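PDB 3CDL: transcriptional regulator AefR from Pseudomonas syringae pv. tomato, which probably binds cis-regulatory DNA as a TetR-family transcription factor that regulates gene expression. Local coordinates for residues 15-20 with 37-42; 55-60 with 110-115; 92-97 with 185-190; 96-101 with 176-181. All blocks are in the same frame, centred on the assembly; numbering follows the deposited sequence.

Contact 1: residues 15-20 with 37-42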
loop_
_atom_site.group_PDB
_atom_site.type_symbol
_atom_site.label_atom_id
_atom_site.label_comp_id
_atom_site.label_asym_id
_atom_site.label_seq_id
_atom_site.Cartn_x
_atom_site.Cartn_y
_atom_site.Cartn_z
ATOM N N VAL B 15 13.378 -7.046 -20.000
ATOM C CA VAL B 15 12.700 -6.666 -18.758
ATOM C C VAL B 15 11.652 -5.589 -19.049
ATOM O O VAL B 15 10.511 -5.716 -18.601
ATOM C CB VAL B 15 13.695 -6.161 -17.683
ATOM C CG1 VAL B 15 12.963 -5.547 -16.507
ATOM C CG2 VAL B 15 14.603 -7.292 -17.212
ATOM N N GLN B 16 12.049 -4.558 -19.810
ATOM C CA GLN B 16 11.177 -3.433 -20.192
ATOM C C GLN B 16 9.912 -3.873 -20.910
ATOM O O GLN B 16 8.800 -3.457 -20.559
ATOM C CB GLN B 16 11.921 -2.438 -21.077
ATOM C CG GLN B 16 12.075 -1.083 -20.479
ATOM C CD GLN B 16 12.854 -1.118 -19.191
ATOM O OE1 GLN B 16 12.324 -1.471 -18.124
ATOM N NE2 GLN B 16 14.128 -0.738 -19.272
ATOM N N ALA B 17 10.099 -4.702 -21.930
ATOM C CA ALA B 17 8.994 -5.303 -22.649
ATOM C C ALA B 17 8.144 -6.151 -21.708
ATOM O O ALA B 17 6.925 -6.229 -21.870
ATOM C CB ALA B 17 9.521 -6.145 -23.786
ATOM N N ALA B 18 8.777 -6.780 -20.721
ATOM C CA ALA B 18 8.031 -7.617 -19.783
ATOM C C ALA B 18 7.082 -6.756 -18.950
ATOM O O ALA B 18 5.927 -7.124 -18.722
ATOM C CB ALA B 18 8.980 -8.416 -18.896
ATOM N N ILE B 19 7.578 -5.598 -18.529
ATOM C CA ILE B 19 6.824 -4.668 -17.711
ATOM C C ILE B 19 5.624 -4.162 -18.498
ATOM O O ILE B 19 4.476 -4.236 -18.032
ATOM C CB ILE B 19 7.734 -3.514 -17.243
ATOM C CG1 ILE B 19 8.780 -4.065 -16.265
ATOM C CG2 ILE B 19 6.918 -2.353 -16.660
ATOM C CD1 ILE B 19 9.679 -3.024 -15.678
ATOM N N ALA B 20 5.912 -3.685 -19.704
ATOM C CA ALA B 20 4.928 -3.164 -20.636
ATOM C C ALA B 20 3.861 -4.201 -20.933
ATOM O O ALA B 20 2.674 -3.931 -20.763
ATOM C CB ALA B 20 5.615 -2.746 -21.907
ATOM N N ALA B 37 8.341 -10.503 -29.144
ATOM C CA ALA B 37 7.732 -9.685 -30.185
ATOM C C ALA B 37 7.901 -8.192 -29.955
ATOM O O ALA B 37 8.004 -7.427 -30.922
ATOM C CB ALA B 37 6.265 -10.004 -30.300
ATOM N N ARG B 38 7.916 -7.775 -28.688
ATOM C CA ARG B 38 7.997 -6.351 -28.381
ATOM C C ARG B 38 9.350 -5.918 -27.825
ATOM O O ARG B 38 9.672 -4.735 -27.829
ATOM C CB ARG B 38 6.822 -5.898 -27.492
ATOM C CG ARG B 38 7.170 -5.364 -26.111
ATOM C CD ARG B 38 5.936 -4.806 -25.436
ATOM N NE ARG B 38 5.828 -3.355 -25.554
ATOM C CZ ARG B 38 4.795 -2.639 -25.112
ATOM N NH1 ARG B 38 3.753 -3.236 -24.546
ATOM N NH2 ARG B 38 4.798 -1.319 -25.241
ATOM N N ALA B 39 10.149 -6.871 -27.358
ATOM C CA ALA B 39 11.549 -6.585 -27.098
ATOM C C ALA B 39 12.222 -6.400 -28.451
ATOM O O ALA B 39 13.335 -5.877 -28.527
ATOM C CB ALA B 39 12.197 -7.711 -26.315
ATOM N N GLU B 40 11.500 -6.806 -29.503
ATOM C CA GLU B 40 11.995 -6.941 -30.889
ATOM C C GLU B 40 13.211 -7.876 -30.956
ATOM O O GLU B 40 14.231 -7.585 -31.589
ATOM C CB GLU B 40 12.216 -5.572 -31.560
ATOM C CG GLU B 40 10.909 -4.766 -31.704
ATOM C CD GLU B 40 11.108 -3.503 -32.620
ATOM O OE1 GLU B 40 10.883 -2.334 -32.078
ATOM O OE2 GLU B 40 11.478 -3.669 -33.872
ATOM N N VAL B 41 13.050 -9.026 -30.301
ATOM C CA VAL B 41 14.121 -10.000 -30.086
ATOM C C VAL B 41 13.633 -11.421 -30.468
ATOM O O VAL B 41 12.419 -11.635 -30.697
ATOM C CB VAL B 41 14.612 -9.903 -28.605
ATOM C CG1 VAL B 41 13.751 -10.755 -27.690
ATOM C CG2 VAL B 41 16.071 -10.262 -28.481
ATOM N N SER B 42 14.570 -12.378 -30.567
ATOM C CA SER B 42 14.189 -13.751 -30.947
ATOM C C SER B 42 13.764 -14.523 -29.690
ATOM O O SER B 42 14.432 -14.399 -28.638
ATOM C CB SER B 42 15.351 -14.481 -31.683
ATOM O OG SER B 42 16.479 -14.796 -30.787
#

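Contact 2: residues 55-60 with 110-115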
loop_
_atom_site.group_PDB
_atom_site.type_symbol
_atom_site.label_atom_id
_atom_site.label_comp_id
_atom_site.label_asym_id
_atom_site.label_seq_id
_atom_site.Cartn_x
_atom_site.Cartn_y
_atom_site.Cartn_z
ATOM N N GLU B 55 11.585 -17.080 -13.465
ATOM C CA GLU B 55 12.944 -16.535 -13.395
ATOM C C GLU B 55 12.956 -15.049 -13.754
ATOM O O GLU B 55 13.834 -14.302 -13.323
ATOM C CB GLU B 55 13.893 -17.329 -14.298
ATOM C CG GLU B 55 15.261 -17.654 -13.672
ATOM C CD GLU B 55 16.442 -16.826 -14.236
ATOM O OE1 GLU B 55 16.253 -15.641 -14.593
ATOM O OE2 GLU B 55 17.575 -17.363 -14.320
ATOM N N LEU B 56 11.968 -14.624 -14.533
ATOM C CA LEU B 56 11.847 -13.229 -14.935
ATOM C C LEU B 56 11.161 -12.419 -13.840
ATOM O O LEU B 56 11.599 -11.305 -13.492
ATOM C CB LEU B 56 11.083 -13.143 -16.265
ATOM C CG LEU B 56 10.548 -11.805 -16.794
ATOM C CD1 LEU B 56 11.670 -10.775 -17.090
ATOM C CD2 LEU B 56 9.719 -12.087 -18.025
ATOM N N PHE B 57 10.079 -12.988 -13.302
ATOM C CA PHE B 57 9.421 -12.432 -12.128
ATOM C C PHE B 57 10.383 -12.324 -10.946
ATOM O O PHE B 57 10.334 -11.345 -10.199
ATOM C CB PHE B 57 8.201 -13.264 -11.731
ATOM C CG PHE B 57 7.438 -12.689 -10.573
ATOM C CD1 PHE B 57 6.559 -11.627 -10.766
ATOM C CD2 PHE B 57 7.609 -13.195 -9.298
ATOM C CE1 PHE B 57 5.878 -11.090 -9.732
ATOM C CE2 PHE B 57 6.929 -12.659 -8.238
ATOM C CZ PHE B 57 6.062 -11.593 -8.450
ATOM N N ALA B 58 11.250 -13.327 -10.786
ATOM C CA ALA B 58 12.256 -13.340 -9.720
ATOM C C ALA B 58 13.154 -12.118 -9.811
ATOM O O ALA B 58 13.482 -11.521 -8.796
ATOM C CB ALA B 58 13.092 -14.604 -9.774
ATOM N N GLU B 59 13.514 -11.745 -11.039
ATOM C CA GLU B 59 14.428 -10.648 -11.298
ATOM C C GLU B 59 13.770 -9.308 -11.023
ATOM O O GLU B 59 14.361 -8.437 -10.399
ATOM C CB GLU B 59 14.908 -10.687 -12.747
ATOM C CG GLU B 59 16.420 -10.494 -12.921
ATOM C CD GLU B 59 16.900 -9.106 -12.591
ATOM O OE1 GLU B 59 17.195 -8.330 -13.524
ATOM O OE2 GLU B 59 16.994 -8.787 -11.393
HETATM N N MSE B 60 12.538 -9.156 -11.499
HETATM C CA MSE B 60 11.724 -7.981 -11.217
HETATM C C MSE B 60 11.518 -7.728 -9.725
HETATM O O MSE B 60 11.557 -6.585 -9.274
HETATM C CB MSE B 60 10.369 -8.139 -11.882
HETATM C CG MSE B 60 10.299 -7.554 -13.255
HETATM SE SE MSE B 60 8.708 -8.122 -14.202
HETATM C CE MSE B 60 7.337 -8.031 -12.834
ATOM N N VAL B 110 3.344 -5.706 -7.803
ATOM C CA VAL B 110 2.160 -5.682 -6.973
ATOM C C VAL B 110 0.947 -6.251 -7.698
ATOM O O VAL B 110 0.198 -7.058 -7.140
ATOM C CB VAL B 110 1.853 -4.256 -6.484
ATOM C CG1 VAL B 110 0.562 -4.250 -5.632
ATOM C CG2 VAL B 110 3.037 -3.722 -5.693
ATOM N N GLY B 111 0.752 -5.831 -8.941
ATOM C CA GLY B 111 -0.344 -6.358 -9.743
ATOM C C GLY B 111 -0.240 -7.858 -9.940
ATOM O O GLY B 111 -1.251 -8.568 -9.994
ATOM N N ALA B 112 0.986 -8.347 -10.048
ATOM C CA ALA B 112 1.177 -9.761 -10.266
ATOM C C ALA B 112 1.065 -10.552 -8.967
ATOM O O ALA B 112 0.800 -11.739 -8.999
ATOM C CB ALA B 112 2.519 -10.043 -10.998
ATOM N N THR B 113 1.271 -9.928 -7.813
ATOM C CA THR B 113 1.187 -10.743 -6.589
ATOM C C THR B 113 -0.145 -10.662 -5.867
ATOM O O THR B 113 -0.516 -11.607 -5.186
ATOM C CB THR B 113 2.412 -10.580 -5.591
ATOM O OG1 THR B 113 2.129 -9.590 -4.603
ATOM C CG2 THR B 113 3.665 -10.196 -6.309
ATOM N N ILE B 114 -0.859 -9.551 -6.037
ATOM C CA ILE B 114 -2.069 -9.259 -5.238
ATOM C C ILE B 114 -3.090 -10.405 -5.197
ATOM O O ILE B 114 -3.507 -10.842 -4.098
ATOM C CB ILE B 114 -2.726 -7.881 -5.605
ATOM C CG1 ILE B 114 -3.888 -7.543 -4.651
ATOM C CG2 ILE B 114 -3.134 -7.812 -7.090
ATOM C CD1 ILE B 114 -4.066 -6.036 -4.381
ATOM N N HIS B 115 -3.462 -10.908 -6.373
ATOM C CA HIS B 115 -4.404 -12.042 -6.445
ATOM C C HIS B 115 -3.750 -13.372 -6.824
ATOM O O HIS B 115 -4.379 -14.215 -7.426
ATOM C CB HIS B 115 -5.610 -11.709 -7.350
ATOM C CG HIS B 115 -6.497 -10.652 -6.772
ATOM N ND1 HIS B 115 -7.372 -10.899 -5.728
ATOM C CD2 HIS B 115 -6.610 -9.332 -7.056
ATOM C CE1 HIS B 115 -7.998 -9.781 -5.409
ATOM N NE2 HIS B 115 -7.549 -8.812 -6.197
#

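Contact 3: residues 92-97 with 185-190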
loop_
_atom_site.group_PDB
_atom_site.type_symbol
_atom_site.label_atom_id
_atom_site.label_comp_id
_atom_site.label_asym_id
_atom_site.label_seq_id
_atom_site.Cartn_x
_atom_site.Cartn_y
_atom_site.Cartn_z
ATOM N N GLY B 92 17.525 9.942 -0.278
ATOM C CA GLY B 92 17.839 8.742 -1.072
ATOM C C GLY B 92 16.604 7.902 -1.412
ATOM O O GLY B 92 16.307 7.662 -2.587
ATOM N N LYS B 93 15.870 7.469 -0.391
ATOM C CA LYS B 93 14.639 6.723 -0.619
ATOM C C LYS B 93 13.573 7.509 -1.398
ATOM O O LYS B 93 12.825 6.914 -2.158
ATOM C CB LYS B 93 14.058 6.213 0.699
ATOM C CG LYS B 93 12.903 5.195 0.569
ATOM C CD LYS B 93 13.267 3.997 -0.329
ATOM C CE LYS B 93 12.516 2.712 0.007
ATOM N NZ LYS B 93 11.017 2.849 0.273
HETATM N N MSE B 94 13.496 8.829 -1.222
HETATM C CA MSE B 94 12.504 9.624 -1.936
HETATM C C MSE B 94 12.848 9.784 -3.424
HETATM O O MSE B 94 11.971 9.760 -4.278
HETATM C CB MSE B 94 12.311 10.982 -1.267
HETATM C CG MSE B 94 11.327 11.914 -1.978
HETATM SE SE MSE B 94 9.477 11.171 -2.141
HETATM C CE MSE B 94 8.988 11.230 -0.254
ATOM N N ARG B 95 14.125 9.949 -3.734
ATOM C CA ARG B 95 14.556 10.060 -5.127
ATOM C C ARG B 95 14.289 8.743 -5.906
ATOM O O ARG B 95 14.014 8.763 -7.117
ATOM C CB ARG B 95 16.040 10.474 -5.192
ATOM C CG ARG B 95 16.339 11.917 -4.697
ATOM C CD ARG B 95 17.807 12.311 -4.966
ATOM N NE ARG B 95 18.667 12.200 -3.780
ATOM C CZ ARG B 95 19.009 13.217 -2.979
ATOM N NH1 ARG B 95 18.592 14.464 -3.214
ATOM N NH2 ARG B 95 19.776 12.985 -1.926
ATOM N N ASN B 96 14.353 7.613 -5.201
ATOM C CA ASN B 96 14.099 6.308 -5.807
ATOM C C ASN B 96 12.606 6.081 -6.083
ATOM O O ASN B 96 12.227 5.582 -7.141
ATOM C CB ASN B 96 14.703 5.171 -4.955
ATOM C CG ASN B 96 16.221 5.256 -4.853
ATOM O OD1 ASN B 96 16.936 5.322 -5.861
ATOM N ND2 ASN B 96 16.722 5.253 -3.629
ATOM N N LEU B 97 11.772 6.466 -5.128
ATOM C CA LEU B 97 10.311 6.458 -5.294
ATOM C C LEU B 97 9.818 7.394 -6.408
ATOM O O LEU B 97 8.722 7.197 -6.941
ATOM C CB LEU B 97 9.644 6.911 -3.996
ATOM C CG LEU B 97 9.291 6.026 -2.797
ATOM C CD1 LEU B 97 10.254 4.878 -2.526
ATOM C CD2 LEU B 97 9.153 6.936 -1.571
ATOM N N SER B 185 9.978 17.398 -0.063
ATOM C CA SER B 185 10.723 17.806 1.136
ATOM C C SER B 185 9.784 18.058 2.259
ATOM O O SER B 185 10.112 17.871 3.433
ATOM C CB SER B 185 11.536 19.078 0.902
ATOM O OG SER B 185 10.781 20.116 0.304
ATOM N N ASN B 186 8.598 18.501 1.890
ATOM C CA ASN B 186 7.484 18.543 2.816
ATOM C C ASN B 186 7.308 17.204 3.524
ATOM O O ASN B 186 7.267 17.139 4.763
ATOM C CB ASN B 186 6.225 18.813 2.034
ATOM C CG ASN B 186 5.388 19.840 2.668
ATOM O OD1 ASN B 186 4.690 19.564 3.663
ATOM N ND2 ASN B 186 5.444 21.067 2.117
ATOM N N VAL B 187 7.185 16.133 2.734
ATOM C CA VAL B 187 6.899 14.845 3.327
ATOM C C VAL B 187 8.143 14.336 4.045
ATOM O O VAL B 187 8.055 13.855 5.183
ATOM C CB VAL B 187 6.174 13.806 2.364
ATOM C CG1 VAL B 187 5.129 14.479 1.488
ATOM C CG2 VAL B 187 7.131 13.028 1.546
ATOM N N VAL B 188 9.307 14.522 3.437
ATOM C CA VAL B 188 10.546 14.097 4.088
ATOM C C VAL B 188 10.697 14.768 5.458
ATOM O O VAL B 188 10.891 14.104 6.482
ATOM C CB VAL B 188 11.790 14.434 3.249
ATOM C CG1 VAL B 188 13.040 14.106 4.026
ATOM C CG2 VAL B 188 11.777 13.672 1.951
ATOM N N GLU B 189 10.588 16.093 5.441
ATOM C CA GLU B 189 10.757 16.946 6.604
ATOM C C GLU B 189 9.870 16.529 7.774
ATOM O O GLU B 189 10.400 16.304 8.866
ATOM C CB GLU B 189 10.475 18.390 6.211
ATOM C CG GLU B 189 11.379 19.389 6.867
ATOM C CD GLU B 189 12.582 19.741 6.013
ATOM O OE1 GLU B 189 12.418 20.473 5.005
ATOM O OE2 GLU B 189 13.698 19.310 6.371
ATOM N N SER B 190 8.551 16.414 7.565
ATOM C CA SER B 190 7.690 15.948 8.657
ATOM C C SER B 190 7.949 14.527 9.072
ATOM O O SER B 190 7.831 14.220 10.249
ATOM C CB SER B 190 6.177 16.158 8.448
ATOM O OG SER B 190 5.834 15.954 7.107
#

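Contact 4: residues 96-101 with 176-181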
loop_
_atom_site.group_PDB
_atom_site.type_symbol
_atom_site.label_atom_id
_atom_site.label_comp_id
_atom_site.label_asym_id
_atom_site.label_seq_id
_atom_site.Cartn_x
_atom_site.Cartn_y
_atom_site.Cartn_z
ATOM N N ASN B 96 14.353 7.613 -5.201
ATOM C CA ASN B 96 14.099 6.308 -5.807
ATOM C C ASN B 96 12.606 6.081 -6.083
ATOM O O ASN B 96 12.227 5.582 -7.141
ATOM C CB ASN B 96 14.703 5.171 -4.955
ATOM C CG ASN B 96 16.221 5.256 -4.853
ATOM O OD1 ASN B 96 16.936 5.322 -5.861
ATOM N ND2 ASN B 96 16.722 5.253 -3.629
ATOM N N LEU B 97 11.772 6.466 -5.128
ATOM C CA LEU B 97 10.311 6.458 -5.294
ATOM C C LEU B 97 9.818 7.394 -6.408
ATOM O O LEU B 97 8.722 7.197 -6.941
ATOM C CB LEU B 97 9.644 6.911 -3.996
ATOM C CG LEU B 97 9.291 6.026 -2.797
ATOM C CD1 LEU B 97 10.254 4.878 -2.526
ATOM C CD2 LEU B 97 9.153 6.936 -1.571
ATOM N N THR B 98 10.591 8.430 -6.728
ATOM C CA THR B 98 10.098 9.445 -7.647
ATOM C C THR B 98 10.694 9.192 -9.015
ATOM O O THR B 98 11.078 10.113 -9.736
ATOM C CB THR B 98 10.363 10.895 -7.139
ATOM O OG1 THR B 98 10.111 10.968 -5.732
ATOM C CG2 THR B 98 9.435 11.874 -7.828
ATOM N N ASP B 99 10.799 7.910 -9.336
ATOM C CA ASP B 99 11.273 7.434 -10.627
ATOM C C ASP B 99 10.128 6.639 -11.275
ATOM O O ASP B 99 9.724 5.604 -10.763
ATOM C CB ASP B 99 12.523 6.560 -10.431
ATOM C CG ASP B 99 13.096 6.047 -11.750
ATOM O OD1 ASP B 99 12.439 5.209 -12.418
ATOM O OD2 ASP B 99 14.211 6.491 -12.131
ATOM N N SER B 100 9.606 7.135 -12.394
ATOM C CA SER B 100 8.462 6.511 -13.071
ATOM C C SER B 100 8.714 5.092 -13.648
ATOM O O SER B 100 7.778 4.316 -13.809
ATOM C CB SER B 100 7.926 7.438 -14.165
ATOM O OG SER B 100 8.903 7.603 -15.170
ATOM N N SER B 101 9.961 4.763 -13.963
ATOM C CA SER B 101 10.288 3.412 -14.405
ATOM C C SER B 101 10.257 2.441 -13.210
ATOM O O SER B 101 9.942 1.255 -13.363
ATOM C CB SER B 101 11.635 3.386 -15.161
ATOM O OG SER B 101 12.692 3.949 -14.391
ATOM N N ALA B 176 -1.366 8.038 -9.234
ATOM C CA ALA B 176 -1.223 9.428 -8.826
ATOM C C ALA B 176 0.044 10.008 -9.438
ATOM O O ALA B 176 0.964 9.282 -9.808
ATOM C CB ALA B 176 -1.200 9.534 -7.331
ATOM N N ALA B 177 0.075 11.324 -9.580
ATOM C CA ALA B 177 1.242 12.016 -10.120
ATOM C C ALA B 177 2.456 11.801 -9.200
ATOM O O ALA B 177 2.307 11.428 -8.025
ATOM C CB ALA B 177 0.932 13.494 -10.275
ATOM N N LEU B 178 3.654 12.003 -9.735
ATOM C CA LEU B 178 4.843 12.083 -8.898
ATOM C C LEU B 178 4.668 13.271 -7.935
ATOM O O LEU B 178 3.888 14.188 -8.213
ATOM C CB LEU B 178 6.092 12.243 -9.769
ATOM C CG LEU B 178 6.773 10.964 -10.313
ATOM C CD1 LEU B 178 5.961 9.688 -10.039
ATOM C CD2 LEU B 178 7.173 11.057 -11.796
ATOM N N LEU B 179 5.345 13.254 -6.790
ATOM C CA LEU B 179 5.378 14.465 -5.966
ATOM C C LEU B 179 6.284 15.506 -6.599
ATOM O O LEU B 179 7.366 15.171 -7.087
ATOM C CB LEU B 179 5.845 14.171 -4.545
ATOM C CG LEU B 179 5.028 13.132 -3.764
ATOM C CD1 LEU B 179 5.666 12.848 -2.413
ATOM C CD2 LEU B 179 3.582 13.611 -3.614
ATOM N N THR B 180 5.826 16.762 -6.601
ATOM C CA THR B 180 6.690 17.900 -6.889
ATOM C C THR B 180 7.790 17.927 -5.820
ATOM O O THR B 180 7.651 17.275 -4.780
ATOM C CB THR B 180 5.909 19.240 -6.889
ATOM O OG1 THR B 180 5.494 19.543 -5.554
ATOM C CG2 THR B 180 4.687 19.183 -7.817
ATOM N N PRO B 181 8.905 18.630 -6.088
ATOM C CA PRO B 181 9.989 18.771 -5.095
ATOM C C PRO B 181 9.552 19.406 -3.759
ATOM O O PRO B 181 9.974 18.936 -2.682
ATOM C CB PRO B 181 11.011 19.661 -5.814
ATOM C CG PRO B 181 10.710 19.474 -7.280
ATOM C CD PRO B 181 9.231 19.303 -7.361
#

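Contact 1: residues 15-20 with 37-42
The guanidinium of Arg38 lies with one face over the methyl of Ala20. Ala20 CB sits 3.2 Å above that plane, over its centre, and is 3.3 Å from Arg38 CZ. Its polar end is held by a residue beyond the two segments: Arg38 NH1 forms a salt bridge with Asp24, near the end of the same helix that carries Ala20. Glu21 adds a long, weak ion pair.

The stem of the arginine crosses the helix surface before reaching this point. Arg38 CG rests 3.4 Å from Ala17 CB, and Arg38 CD passes 4.0 Å from Ala17 O. The chain then bends at chi3 (-98°), which turns the head group over Ala20. Residues 15-20 belong to helix 9-24, and residues 37-42 hold the end of helix 32-39 and the turn that follows. That turn lies within the predicted helix-turn-helix motif of the TetR DNA-binding domain. Glu40 leaves the helix with positive phi (56°), and Ser42 is the N-cap of the next helix, its OG bonded to Thr45 N.

Small side chains let the two backbones come close. Ala17 and Ala39 have their CA atoms 5.3 Å apart, and Ala17 CB meets Ala39 CB at 4.0 Å. No hydrogen bond joins the two segments. On another side of helix 9-24, Ile19 packs on helix 100-114 and Ala18 on Leu56 of helix 53-64.

Contact 2: residues 55-60 with 110-115
Phe57 reaches from helix 53-64 to the end of helix 100-114, where its ring meets Thr113 and Ala112. Thr113 CG2 lies at the ring edge, in plane, 3.5 Å from Phe57 CZ. The two side chains cross at about a right angle. Ala112 CB comes at a slant to the ring, 3.7 Å from Phe57 CE1. Phe57 CG is anti to the backbone N (chi1 -177°), which carries the ring across the gap of 8.9 Å between the CA atoms of Phe57 and Ala112.

Thr113 divides its two branches. Its methyl serves the ring, while OG1 is hydrogen-bonded to Thr173 O of the second subunit. Helix 117-125 adds more cover: Val122 packs on Phe57, and Arg119 makes a cation-pi contact with it. The contact thus joins helix 53-64, which follows the helix-turn-helix, to helix 100-114 of the C-terminal domain, and reaches the dimer interface.

Across the two segments the interaction is apolar, with no hydrogen bond or charge pair. All three touching residues are buried. The fit probably rests on shape and on the exclusion of water, and the threonine hydroxyl is satisfied across the subunit boundary.

Contact 3: residues 92-97 with 185-190
Met94, a selenomethionine, points from helix 82-97 toward Val187 and Val188 on helix 181-199. Its CB lies 4.2 Å from Val188 CG2, a loose van der Waals contact. The terminal methyl CE turns to Val187 CG2, but the two are modelled closer than carbons can sit, so the exact fit there is doubtful. The side chains of Met94 and Val187 cross at about a right angle.

The path of the methionine follows from its torsions. CG is anti to the backbone N (chi1 178°), and the chain then bends at chi2 (60°) and again at chi3. The two bends fold the selenium and methyl back from a straight run. On the facing helix, Val188 presents its CG2 methyl to the base of this side chain; the part played by Val187 is less sure in its detail. The CA atoms of Met94 and Val188 are 7.8 Å apart. No hydrogen bond crosses the contact, and its three touching residues are buried.

Farther out, within helix 181-199, the Ser190 side chain donates from OG to Asn186 O at 3.0 Å, and Ser190 N reaches the same oxygen from the opposite face of the carbonyl plane. Asn186 O is thus gripped twice.

Leu163 and Ala167 of helix 152-167 also pack on Met94, and Leu87 and Leu90 of helix 82-97 on Val188. Phe154 of the second subunit packs on Val187, so this contact between helices 82-97 and 181-199 also borders the second subunit.

Contact 4: residues 96-101 with 176-181
Thr98 and Leu178 meet with their side chains crossing obliquely. The methyl of Thr98 does the touching: CG2 is 3.8 Å from Leu178 CG and 3.9 Å from Leu178 CB. It meets the base and branch point of the leucine. Thr98 CG2 stands anti to the backbone N (chi1 -41°, measured to OG1), which sets it toward the leucine. The hydroxyl is turned another way, and OG1 is hydrogen-bonded to Met94 O, one turn back in the helix. This bond probably helps to hold the rotation of the side chain.

The same methyl lies 4.0 Å from Leu179 O, a contact without a hydrogen bond. That oxygen has a partner in Gln184 NE2. Farther along there is a looser approach of Ser100 CB to Leu178 CD2, at 4.4 Å. The contact lies at the surface, and Leu178 and Ser100 are exposed.

The link is capped on its outgoing side. Asp99 is the N-cap of helix 100-114; its OD1 accepts a bond from Phe102 N and a weak one from Ser101 N. On the facing loop, Thr180 caps helix 181-199, and Thr180 N is bonded in return to Glu183 OE1.

The contact thus sets the corner between helices 82-97 and 100-114 against the loop that joins helix 169-174 to helix 181-199. Leu179 turns inward from that loop and packs on Phe166 and Ala167 of helix 152-167.

How the contacts relate
Contacts 2 and 3 are buried, contact 1 is partly buried and contact 4 lies at the surface. Contacts 1 and 2 adjoin, through Ala18 and Leu56, on one side of the chain's centre. Contact 3 is on the opposite side from both. Contacts 3 and 4 share Asn96 and Leu97 and use helix 82-97; Leu179 of contact 4 packs on Met94 and Val187 of contact 3. Contacts 2 and 4 both use helix 100-114, at its two ends. Chemistry follows place: contacts 2 and 3 are apolar and border the second subunit, contact 1 lays an arginine, salt-bridged beyond the segments, on alanines, and contact 4 is methyl packing between two segments that each carry a helix N-cap.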